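Local coordinates for periplasmic binding protein/LacI transcriptional regulator (Shewanella sp. ANA-3, PDB 5OCP) that binds L-arabinofuranose, in both its alpha and beta forms, as the periplasmic binding component of an arabinose ABC transporter, at residues Thr164-Thr168 against Arg169-Lys173; Val191-Asn195 against Asp196-Leu200; Gly201-Gln204 against Ala205-Ala209. All coordinates share one frame; numbering follows the deposited sequence.

Contacts 1 and 2 are both helix starts at the sugar site: each has a side-chain N-cap, from T168 in one and N195 in the other, and each brings one residue to the arabinofuranose. Contact 2 is the more buried, with its polar groups paired inside the protein; contact 1 is only partly buried and carries E166 and K171 on its outer side. Contact 3 continues helix 196-208 away from the sugar, G201 at its near end already about 13 Å from it; backbone bonds replace capping and one flank is exposed. A long, weak ion pair (R169-E197), a salt bridge (K173-E208) and packing link helices 169-183 and 196-208.

Contact 1: residues Thr164-Thr168 against Arg169-Lys173; sequences TGEFT and RAKGK. With AHR (alpha-L-arabinofuranose), chain I.
T168 caps helix 169-183 with its hydroxyl: OG1 accepts from K171 N at 3.2 Å, and T168 O takes G172 N at 2.9 Å, so the first turn of the helix is held by side chain and backbone together. With chi1 at 73°, OG1 sits between the backbone N and the carbonyl carbon of T168 and turns toward the first helical turn, where it meets K171 N. K171 crosses the threonine side chain at a slant; its CB lies 3.3 Å from OG1 and equally near G165 O. Further out the K171 chain bends at chi2 past E166, whose CD is 4.1 Å from K171 CG; the charged ends, OE2 and NZ, stay 4.6 Å apart. G165 and G172, lacking side chains, let their CA atoms approach to 4.5 Å. On the other side F167 turns away from the helix and offers one ring face to the sugar, AHR O1 lying 3.6 Å from CG. Reducing F167 to an alanine would remove the ring, and O1 and C2 of the sugar would probably lose their aromatic cover on that side. E166 and F167, both with positive phi, form the centre of a type I' turn from G165 to T168, and an ST turn at T164, whose OG1 also bonds to G133 O, precedes it. Turn and N-cap together make the strand-to-helix loop at the ligand cleft of a periplasmic binding protein.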
ATOM      1  N   THR A 164      -0.747 -15.454  -3.607  1.00 16.34           N
ATOM      2  CA  THR A 164      -0.242 -14.096  -3.932  1.00 16.02           C
ATOM      3  C   THR A 164      -0.539 -13.680  -5.365  1.00 17.00           C
ATOM      4  O   THR A 164      -0.372 -14.451  -6.343  1.00 18.55           O
ATOM      5  CB  THR A 164       1.256 -13.928  -3.609  1.00 18.42           C
ATOM      6  OG1 THR A 164       1.650 -12.542  -3.879  1.00 16.55           O
ATOM      7  CG2 THR A 164       2.130 -14.837  -4.512  1.00 18.46           C
ATOM      8  N   GLY A 165      -0.993 -12.419  -5.514  1.00 15.14           N
ATOM      9  CA  GLY A 165      -1.103 -11.737  -6.783  1.00 13.97           C
ATOM     10  C   GLY A 165      -0.055 -10.684  -7.014  1.00 14.78           C
ATOM     11  O   GLY A 165      -0.195  -9.850  -7.923  1.00 13.66           O
ATOM     12  N   GLU A 166       0.923 -10.643  -6.116  1.00 14.72           N
ATOM     13  CA  GLU A 166       2.121  -9.801  -6.259  1.00 16.63           C
ATOM     14  C   GLU A 166       1.839  -8.268  -6.313  1.00 15.06           C
ATOM     15  O   GLU A 166       2.682  -7.507  -6.774  1.00 15.09           O
ATOM     16  CB  GLU A 166       2.971 -10.263  -7.454  1.00 20.41           C
ATOM     17  CG  GLU A 166       3.392 -11.708  -7.320  1.00 24.11           C
ATOM     18  CD  GLU A 166       4.214 -12.264  -8.511  1.00 32.42           C
ATOM     19  OE1 GLU A 166       4.403 -11.560  -9.527  1.00 35.23           O
ATOM     20  OE2 GLU A 166       4.717 -13.426  -8.402  1.00 37.62           O
ATOM     21  N   PHE A 167       0.655  -7.848  -5.830  1.00 14.25           N
ATOM     22  CA  PHE A 167       0.214  -6.475  -5.845  1.00 13.14           C
ATOM     23  C   PHE A 167      -0.008  -5.975  -7.209  1.00 13.13           C
ATOM     24  O   PHE A 167      -0.128  -4.798  -7.395  1.00 13.39           O
ATOM     25  CB  PHE A 167       1.161  -5.571  -5.023  1.00 13.34           C
ATOM     26  CG  PHE A 167       0.937  -5.620  -3.521  1.00 12.62           C
ATOM     27  CD1 PHE A 167      -0.333  -5.520  -2.966  1.00 12.12           C
ATOM     28  CD2 PHE A 167       2.037  -5.627  -2.635  1.00 13.99           C
ATOM     29  CE1 PHE A 167      -0.544  -5.481  -1.572  1.00 13.38           C
ATOM     30  CE2 PHE A 167       1.806  -5.597  -1.230  1.00 13.06           C
ATOM     31  CZ  PHE A 167       0.548  -5.506  -0.696  1.00 12.77           C
ATOM     32  N   THR A 168      -0.011  -6.847  -8.249  1.00 14.33           N
ATOM     33  CA  THR A 168      -0.198  -6.360  -9.581  1.00 13.33           C
ATOM     34  C   THR A 168      -1.529  -6.778 -10.255  1.00 14.65           C
ATOM     35  O   THR A 168      -2.172  -7.755  -9.882  1.00 14.63           O
ATOM     36  CB  THR A 168       0.928  -6.735 -10.580  1.00 16.49           C
ATOM     37  OG1 THR A 168       0.807  -8.133 -10.884  1.00 17.62           O
ATOM     38  CG2 THR A 168       2.264  -6.389 -10.040  1.00 17.52           C
ATOM     39  N   ARG A 169      -1.911  -5.995 -11.250  1.00 14.63           N
ATOM     40  CA  ARG A 169      -3.161  -6.221 -11.939  1.00 17.06           C
ATOM     41  C   ARG A 169      -3.146  -7.500 -12.773  1.00 17.53           C
ATOM     42  O   ARG A 169      -4.043  -8.267 -12.686  1.00 16.42           O
ATOM     43  CB  ARG A 169      -3.517  -5.060 -12.845  1.00 19.61           C
ATOM     44  CG  ARG A 169      -4.914  -5.180 -13.387  1.00 23.23           C
ATOM     45  CD  ARG A 169      -5.287  -4.051 -14.356  1.00 31.31           C
ATOM     46  NE  ARG A 169      -5.200  -2.723 -13.751  1.00 39.45           N
ATOM     47  CZ  ARG A 169      -6.124  -1.734 -13.821  1.00 43.79           C
ATOM     48  NH1 ARG A 169      -7.277  -1.868 -14.487  1.00 42.49           N
ATOM     49  NH2 ARG A 169      -5.878  -0.578 -13.205  1.00 41.53           N
ATOM     50  N   ALA A 170      -2.071  -7.683 -13.519  1.00 18.01           N
ATOM     51  CA  ALA A 170      -1.937  -8.883 -14.369  1.00 19.37           C
ATOM     52  C   ALA A 170      -1.862 -10.161 -13.590  1.00 16.94           C
ATOM     53  O   ALA A 170      -2.514 -11.113 -13.942  1.00 17.56           O
ATOM     54  CB  ALA A 170      -0.749  -8.754 -15.319  1.00 21.44           C
ATOM     55  N   LYS A 171      -1.160 -10.162 -12.466  1.00 16.07           N
ATOM     56  CA  LYS A 171      -1.047 -11.336 -11.653  1.00 17.47           C
ATOM     57  C   LYS A 171      -2.321 -11.546 -10.845  1.00 17.60           C
ATOM     58  O   LYS A 171      -2.747 -12.678 -10.654  1.00 16.49           O
ATOM     59  CB  LYS A 171       0.180 -11.343 -10.796  1.00 19.05           C
ATOM     60  CG  LYS A 171       0.468 -12.632 -10.099  1.00 22.29           C
ATOM     61  CD  LYS A 171       0.936 -13.695 -11.075  1.00 27.28           C
ATOM     62  CE  LYS A 171       1.312 -14.932 -10.304  1.00 30.09           C
ATOM     63  NZ  LYS A 171       2.009 -15.885 -11.229  1.00 36.91           N
ATOM     64  N   GLY A 172      -2.949 -10.472 -10.362  1.00 16.19           N
ATOM     65  CA  GLY A 172      -4.277 -10.626  -9.741  1.00 15.82           C
ATOM     66  C   GLY A 172      -5.307 -11.332 -10.636  1.00 16.51           C
ATOM     67  O   GLY A 172      -6.098 -12.163 -10.193  1.00 15.80           O
ATOM     68  N   LYS A 173      -5.307 -10.950 -11.893  1.00 15.67           N
ATOM     69  CA  LYS A 173      -6.218 -11.509 -12.863  1.00 18.49           C
ATOM     70  C   LYS A 173      -5.944 -12.979 -13.030  1.00 18.68           C
ATOM     71  O   LYS A 173      -6.889 -13.780 -13.064  1.00 17.48           O
ATOM     72  CB  LYS A 173      -6.140 -10.718 -14.156  1.00 18.40           C
ATOM     73  CG  LYS A 173      -7.065 -11.297 -15.209  1.00 22.64           C
ATOM     74  CD  LYS A 173      -6.974 -10.592 -16.530  1.00 28.40           C
ATOM     75  CE  LYS A 173      -8.061 -11.103 -17.449  1.00 31.82           C
ATOM     76  NZ  LYS A 173      -7.640 -10.809 -18.839  1.00 35.76           N
TER
HETATM   77  O5  AHR I 407       2.826  -0.720   0.947  0.50  9.68           O
HETATM   78  C5  AHR I 407       1.626  -0.264   0.404  0.50  9.29           C
HETATM   79  C4  AHR I 407       1.118  -1.237  -0.645  0.50  9.24           C
HETATM   80  O4  AHR I 407       2.102  -1.497  -1.617  0.50  8.99           O
HETATM   81  C3  AHR I 407      -0.134  -0.701  -1.363  0.50  9.08           C
HETATM   82  O3  AHR I 407      -1.254  -1.019  -0.602  0.50  9.41           O
HETATM   83  C2  AHR I 407       0.012  -1.423  -2.692  0.50  9.17           C
HETATM   84  O2  AHR I 407      -0.691  -0.876  -3.769  0.50  9.41           O
HETATM   85  C1  AHR I 407       1.507  -1.258  -2.901  0.50  9.47           C
HETATM   86  O1  AHR I 407       1.930  -2.184  -3.765  0.50 10.09           O

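Contact 2: residues Val191-Asn195 against Asp196-Leu200; sequences VWSHN and DEMAL. With AHR (alpha-L-arabinofuranose), chain I; FUB (beta-L-arabinofuranose), chain J.
N195 belongs to the arabinofuranose pocket and is also the N-cap of helix 196-208: its OD1 accepts from M198 N at 3.1 Å, while its ND2 points to the sugar. The capping donor stands above the amide's carbonyl plane, 43° out of it, although its N-H is aimed fairly straight at OD1. On the other branch ND2 gives a nearly linear bond (177°) to O2 of the sugar at 3.0 Å, the same for the alpha and beta anomers, and ND2 also bonds to F167 O. With both amide ends engaged, the rotation of the flat group is fixed. A chi1 of 79° turns CG inward between the backbone N and carbonyl carbon, which brings OD1 over the first helical turn. M198 crosses N195 at about a right angle; its chain folds at chi3, setting CE 3.4 Å from N195 OD1 and beside H194 N. The backbone O of N195 is gripped twice, by A199 N at 3.2 Å in the carbonyl plane and by S193 OG at 2.7 Å from a slightly tilted direction. S193 CB meanwhile packs on A199 CB at 3.8 Å, closing strand end against helix. H194 leans the other way, CD2 over one face of the W192 ring near its rim, and its NE2 bonds to E130. D196 points off the segment to T240 and S221, and E197 to the backbone N of G13 in the other lobe. Strand 190-193 runs between strands 126-132 and 218-221 in the sheet, with helix 138-151 against W192 and H194 and helix 226-234 against A199 and L200.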
ATOM      1  N   VAL A 191     -14.207 -11.555  -3.011  1.00 11.23           N
ATOM      2  CA  VAL A 191     -12.763 -11.472  -3.155  1.00 12.50           C
ATOM      3  C   VAL A 191     -12.245 -10.381  -2.187  1.00 11.49           C
ATOM      4  O   VAL A 191     -12.787  -9.275  -2.159  1.00 11.37           O
ATOM      5  CB  VAL A 191     -12.359 -11.114  -4.588  1.00 13.43           C
ATOM      6  CG1 VAL A 191     -10.833 -10.830  -4.737  1.00 14.98           C
ATOM      7  CG2 VAL A 191     -12.796 -12.234  -5.504  1.00 15.59           C
ATOM      8  N   TRP A 192     -11.291 -10.771  -1.360  1.00 11.24           N
ATOM      9  CA  TRP A 192     -10.516  -9.887  -0.471  1.00 10.90           C
ATOM     10  C   TRP A 192      -9.178  -9.757  -1.136  1.00 12.11           C
ATOM     11  O   TRP A 192      -8.353 -10.698  -1.191  1.00 11.37           O
ATOM     12  CB  TRP A 192     -10.458 -10.565   0.901  1.00 12.16           C
ATOM     13  CG  TRP A 192      -9.339 -10.184   1.851  1.00 11.64           C
ATOM     14  CD1 TRP A 192      -8.700 -11.031   2.663  1.00 13.04           C
ATOM     15  CD2 TRP A 192      -8.781  -8.868   2.142  1.00 11.35           C
ATOM     16  NE1 TRP A 192      -7.760 -10.386   3.402  1.00 13.83           N
ATOM     17  CE2 TRP A 192      -7.798  -9.049   3.122  1.00 10.97           C
ATOM     18  CE3 TRP A 192      -9.025  -7.565   1.672  1.00 11.92           C
ATOM     19  CZ2 TRP A 192      -7.036  -7.996   3.630  1.00 11.60           C
ATOM     20  CZ3 TRP A 192      -8.269  -6.505   2.189  1.00 12.00           C
ATOM     21  CH2 TRP A 192      -7.294  -6.741   3.175  1.00 11.49           C
ATOM     22  N   SER A 193      -8.913  -8.546  -1.648  1.00 10.21           N
ATOM     23  CA  SER A 193      -7.691  -8.261  -2.299  1.00  9.65           C
ATOM     24  C   SER A 193      -6.817  -7.308  -1.482  1.00 12.02           C
ATOM     25  O   SER A 193      -7.311  -6.250  -1.046  1.00 11.54           O
ATOM     26  CB  SER A 193      -7.961  -7.627  -3.651  1.00 10.18           C
ATOM     27  OG  SER A 193      -6.736  -7.299  -4.263  1.00 12.41           O
ATOM     28  N   HIS A 194      -5.536  -7.652  -1.286  1.00 10.41           N
ATOM     29  CA  HIS A 194      -4.712  -6.778  -0.475  1.00 11.29           C
ATOM     30  C   HIS A 194      -4.479  -5.411  -1.119  1.00 11.30           C
ATOM     31  O   HIS A 194      -4.084  -4.503  -0.397  1.00 12.56           O
ATOM     32  CB  HIS A 194      -3.393  -7.439  -0.111  1.00 11.17           C
ATOM     33  CG  HIS A 194      -3.529  -8.622   0.807  1.00 12.01           C
ATOM     34  ND1 HIS A 194      -2.415  -9.248   1.323  1.00 13.79           N
ATOM     35  CD2 HIS A 194      -4.594  -9.328   1.238  1.00 12.01           C
ATOM     36  CE1 HIS A 194      -2.798 -10.271   2.080  1.00 13.97           C
ATOM     37  NE2 HIS A 194      -4.115 -10.276   2.143  1.00 12.24           N
ATOM     38  N   ASN A 195      -4.704  -5.217  -2.421  1.00 11.06           N
ATOM     39  CA  ASN A 195      -4.683  -3.918  -2.995  1.00 10.47           C
ATOM     40  C   ASN A 195      -5.636  -3.754  -4.149  1.00 11.66           C
ATOM     41  O   ASN A 195      -6.131  -4.737  -4.735  1.00 11.44           O
ATOM     42  CB  ASN A 195      -3.288  -3.404  -3.365  1.00 10.90           C
ATOM     43  CG  ASN A 195      -2.735  -3.969  -4.660  1.00 10.62           C
ATOM     44  OD1 ASN A 195      -3.210  -5.014  -5.172  1.00 10.83           O
ATOM     45  ND2 ASN A 195      -1.682  -3.305  -5.188  1.00 10.30           N
ATOM     46  N   ASP A 196      -5.946  -2.499  -4.428  1.00 11.14           N
ATOM     47  CA  ASP A 196      -6.930  -2.228  -5.488  1.00 11.18           C
ATOM     48  C   ASP A 196      -6.442  -2.708  -6.847  1.00 12.04           C
ATOM     49  O   ASP A 196      -7.288  -3.136  -7.660  1.00 13.47           O
ATOM     50  CB  ASP A 196      -7.236  -0.720  -5.591  1.00 11.47           C
ATOM     51  CG  ASP A 196      -8.007  -0.123  -4.401  1.00 10.82           C
ATOM     52  OD1 ASP A 196      -8.537  -0.866  -3.533  1.00 12.14           O
ATOM     53  OD2 ASP A 196      -8.088   1.117  -4.367  1.00 14.16           O
ATOM     54  N   GLU A 197      -5.139  -2.673  -7.108  1.00 12.16           N
ATOM     55  CA  GLU A 197      -4.559  -3.106  -8.380  1.00 16.55           C
ATOM     56  C   GLU A 197      -4.939  -4.555  -8.704  1.00 13.31           C
ATOM     57  O   GLU A 197      -5.462  -4.828  -9.792  1.00 14.33           O
ATOM     58  CB  GLU A 197      -3.058  -2.895  -8.346  1.00 18.09           C
ATOM     59  CG  GLU A 197      -2.377  -2.898  -9.677  1.00 20.98           C
ATOM     60  CD  GLU A 197      -2.586  -1.642 -10.521  1.00 27.74           C
ATOM     61  OE1 GLU A 197      -2.719  -0.482 -10.049  1.00 24.63           O
ATOM     62  OE2 GLU A 197      -2.484  -1.851 -11.749  1.00 36.80           O
ATOM     63  N   MET A 198      -4.748  -5.494  -7.762  1.00 12.00           N
ATOM     64  CA  MET A 198      -5.050  -6.887  -7.977  1.00 12.60           C
ATOM     65  C   MET A 198      -6.577  -7.012  -8.120  1.00 13.83           C
ATOM     66  O   MET A 198      -7.065  -7.879  -8.860  1.00 13.22           O
ATOM     67  CB  MET A 198      -4.588  -7.805  -6.865  1.00 12.27           C
ATOM     68  CG  MET A 198      -3.076  -7.890  -6.715  1.00 11.59           C
ATOM     69  SD  MET A 198      -2.510  -8.968  -5.414  1.00 12.88           S
ATOM     70  CE  MET A 198      -3.240  -8.170  -3.992  1.00 12.09           C
ATOM     71  N   ALA A 199      -7.323  -6.202  -7.365  1.00 11.07           N
ATOM     72  CA  ALA A 199      -8.781  -6.276  -7.351  1.00 11.77           C
ATOM     73  C   ALA A 199      -9.328  -5.949  -8.743  1.00 11.91           C
ATOM     74  O   ALA A 199     -10.270  -6.644  -9.207  1.00 13.38           O
ATOM     75  CB  ALA A 199      -9.313  -5.337  -6.372  1.00 12.54           C
ATOM     76  N   LEU A 200      -8.731  -4.977  -9.392  1.00 14.03           N
ATOM     77  CA  LEU A 200      -9.191  -4.595 -10.694  1.00 13.90           C
ATOM     78  C   LEU A 200      -8.881  -5.647 -11.709  1.00 14.63           C
ATOM     79  O   LEU A 200      -9.683  -5.821 -12.726  1.00 14.36           O
ATOM     80  CB  LEU A 200      -8.669  -3.260 -11.088  1.00 16.13           C
ATOM     81  CG  LEU A 200      -9.225  -2.128 -10.192  1.00 19.14           C
ATOM     82  CD1 LEU A 200      -8.485  -0.829 -10.395  1.00 21.21           C
ATOM     83  CD2 LEU A 200     -10.702  -1.890 -10.307  1.00 21.81           C
TER
HETATM   84  O5  AHR I 407       2.826  -0.720   0.947  0.50  9.68           O
HETATM   85  C5  AHR I 407       1.626  -0.264   0.404  0.50  9.29           C
HETATM   86  C4  AHR I 407       1.118  -1.237  -0.645  0.50  9.24           C
HETATM   87  O4  AHR I 407       2.102  -1.497  -1.617  0.50  8.99           O
HETATM   88  C3  AHR I 407      -0.134  -0.701  -1.363  0.50  9.08           C
HETATM   89  O3  AHR I 407      -1.254  -1.019  -0.602  0.50  9.41           O
HETATM   90  C2  AHR I 407       0.012  -1.423  -2.692  0.50  9.17           C
HETATM   91  O2  AHR I 407      -0.691  -0.876  -3.769  0.50  9.41           O
HETATM   92  C1  AHR I 407       1.507  -1.258  -2.901  0.50  9.47           C
HETATM   93  O1  AHR I 407       1.930  -2.184  -3.765  0.50 10.09           O
HETATM   94  O5  FUB J 408       2.825  -0.720   0.947  0.50 14.06           O
HETATM   95  C5  FUB J 408       1.627  -0.266   0.397  0.50 12.97           C
HETATM   96  C4  FUB J 408       1.123  -1.238  -0.656  0.50 12.74           C
HETATM   97  O4  FUB J 408       2.105  -1.519  -1.624  0.50 12.21           O
HETATM   98  C3  FUB J 408      -0.123  -0.705  -1.380  0.50 12.38           C
HETATM   99  O3  FUB J 408      -1.243  -1.009  -0.607  0.50 12.84           O
HETATM  100  C2  FUB J 408      -0.025  -1.480  -2.690  0.50 12.46           C
HETATM  101  O2  FUB J 408      -0.699  -0.882  -3.772  0.50 12.95           O
HETATM  102  C1  FUB J 408       1.472  -1.701  -2.904  0.50 12.39           C
HETATM  103  O1  FUB J 408       1.912  -0.703  -3.686  0.50 13.65           O

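Contact 3: residues Gly201-Gln204 against Ala205-Ala209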
ATOM      1  N   GLY A 201      -7.780  -6.331 -11.563  1.00 14.17           N
ATOM      2  CA  GLY A 201      -7.536  -7.542 -12.399  1.00 17.13           C
ATOM      3  C   GLY A 201      -8.561  -8.609 -12.146  1.00 17.74           C
ATOM      4  O   GLY A 201      -9.042  -9.288 -13.097  1.00 19.62           O
ATOM      5  N   ALA A 202      -8.891  -8.863 -10.877  1.00 15.41           N
ATOM      6  CA  ALA A 202      -9.895  -9.846 -10.533  1.00 14.14           C
ATOM      7  C   ALA A 202     -11.254  -9.544 -11.212  1.00 15.59           C
ATOM      8  O   ALA A 202     -11.967 -10.487 -11.625  1.00 16.37           O
ATOM      9  CB  ALA A 202     -10.085 -10.024  -9.025  1.00 15.22           C
ATOM     10  N   VAL A 203     -11.621  -8.269 -11.328  1.00 14.83           N
ATOM     11  CA  VAL A 203     -12.845  -7.841 -11.913  1.00 15.16           C
ATOM     12  C   VAL A 203     -12.890  -8.406 -13.342  1.00 16.63           C
ATOM     13  O   VAL A 203     -13.900  -8.938 -13.726  1.00 15.95           O
ATOM     14  CB  VAL A 203     -12.956  -6.341 -11.977  1.00 16.77           C
ATOM     15  CG1 VAL A 203     -14.039  -5.894 -12.967  1.00 19.27           C
ATOM     16  CG2 VAL A 203     -13.247  -5.771 -10.570  1.00 18.01           C
ATOM     17  N   GLN A 204     -11.808  -8.275 -14.065  1.00 16.33           N
ATOM     18  CA  GLN A 204     -11.788  -8.748 -15.476  1.00 18.38           C
ATOM     19  C   GLN A 204     -11.865 -10.286 -15.578  1.00 16.81           C
ATOM     20  O   GLN A 204     -12.620 -10.829 -16.380  1.00 19.48           O
ATOM     21  CB  GLN A 204     -10.567  -8.178 -16.196  1.00 22.38           C
ATOM     22  CG  GLN A 204     -10.557  -6.635 -16.317  1.00 30.58           C
ATOM     23  CD  GLN A 204     -11.836  -6.078 -16.960  1.00 37.19           C
ATOM     24  OE1 GLN A 204     -12.239  -6.534 -18.042  1.00 44.73           O
ATOM     25  NE2 GLN A 204     -12.520  -5.137 -16.265  1.00 38.42           N
ATOM     26  N   ALA A 205     -11.218 -11.003 -14.681  1.00 15.49           N
ATOM     27  CA  ALA A 205     -11.346 -12.474 -14.653  1.00 16.23           C
ATOM     28  C   ALA A 205     -12.804 -12.900 -14.377  1.00 16.85           C
ATOM     29  O   ALA A 205     -13.327 -13.890 -14.939  1.00 17.65           O
ATOM     30  CB  ALA A 205     -10.448 -13.094 -13.582  1.00 15.81           C
ATOM     31  N   ILE A 206     -13.453 -12.194 -13.442  1.00 14.03           N
ATOM     32  CA  ILE A 206     -14.816 -12.532 -13.055  1.00 14.68           C
ATOM     33  C   ILE A 206     -15.734 -12.316 -14.242  1.00 14.30           C
ATOM     34  O   ILE A 206     -16.619 -13.165 -14.458  1.00 17.05           O
ATOM     35  CB  ILE A 206     -15.218 -11.704 -11.827  1.00 13.86           C
ATOM     36  CG1 ILE A 206     -14.404 -12.240 -10.636  1.00 14.17           C
ATOM     37  CG2 ILE A 206     -16.664 -11.863 -11.469  1.00 14.20           C
ATOM     38  CD1 ILE A 206     -14.484 -11.351  -9.355  1.00 15.32           C
ATOM     39  N   LYS A 207     -15.595 -11.176 -14.908  1.00 15.67           N
ATOM     40  CA  LYS A 207     -16.362 -10.861 -16.110  1.00 16.96           C
ATOM     41  C   LYS A 207     -16.135 -11.932 -17.152  1.00 19.53           C
ATOM     42  O   LYS A 207     -17.116 -12.361 -17.806  1.00 19.57           O
ATOM     43  CB  LYS A 207     -16.033  -9.503 -16.668  1.00 18.87           C
ATOM     44  CG  LYS A 207     -16.672  -8.423 -15.787  1.00 18.45           C
ATOM     45  CD  LYS A 207     -16.403  -7.107 -16.427  1.00 21.32           C
ATOM     46  CE  LYS A 207     -17.184  -6.148 -15.584  1.00 24.56           C
ATOM     47  NZ  LYS A 207     -16.819  -4.798 -15.972  1.00 26.78           N
ATOM     48  N   GLU A 208     -14.901 -12.328 -17.353  1.00 18.66           N
ATOM     49  CA  GLU A 208     -14.603 -13.316 -18.418  1.00 20.08           C
ATOM     50  C   GLU A 208     -15.247 -14.632 -18.081  1.00 22.31           C
ATOM     51  O   GLU A 208     -15.577 -15.408 -18.988  1.00 22.27           O
ATOM     52  CB  GLU A 208     -13.126 -13.445 -18.667  1.00 18.56           C
ATOM     53  CG  GLU A 208     -12.545 -12.160 -19.277  1.00 21.80           C
ATOM     54  CD  GLU A 208     -11.036 -12.210 -19.536  1.00 26.97           C
ATOM     55  OE1 GLU A 208     -10.362 -13.224 -19.180  1.00 30.25           O
ATOM     56  OE2 GLU A 208     -10.537 -11.237 -20.166  1.00 30.28           O
ATOM     57  N   ALA A 209     -15.452 -14.932 -16.791  1.00 19.82           N
ATOM     58  CA  ALA A 209     -16.115 -16.155 -16.392  1.00 19.10           C
ATOM     59  C   ALA A 209     -17.631 -16.031 -16.444  1.00 21.77           C
ATOM     60  O   ALA A 209     -18.311 -16.965 -16.067  1.00 22.28           O
ATOM     61  CB  ALA A 209     -15.639 -16.549 -14.987  1.00 19.46           C
TER
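I206 N donates to A202 O at 2.9 Å, nearly along the C=O axis, and the same oxygen has the isoleucine's own side chain leaning on it: CG1 comes within 3.2 Å and CD1 follows at 3.5 Å. A chi1 of -70° keeps CG1 beside the backbone N of I206, which directs the branch back toward the preceding turn. The adjoining i to i+4 bonds are regular, A205 N to G201 O and K207 N to V203 O, and E208 N to Q204 O is likewise 2.9 Å. On that last carbonyl the CG of E208 rests, 3.2 Å from Q204 O. These turns form the far half of helix 196-208, the connecting helix of a beta-alpha-beta unit between strands 190-193 and 218-221. V203 and I206 lie on its sheet side and touch I219, whereas A202 and A205 meet M176 of helix 169-183, their small methyls allowing close approach there. V203 and K207 lie side by side, pointing the same way, with V203 CG1 4.1 Å from K207 CE. The extended lysine carries its ammonium to a salt bridge with D236. Q204, bent at chi2, is exposed beside K207. E208, near the helix end, reaches K173 of helix 169-183 through OE2, again as a salt bridge, and A209 N still bonds to A205 O at 3.0 Å.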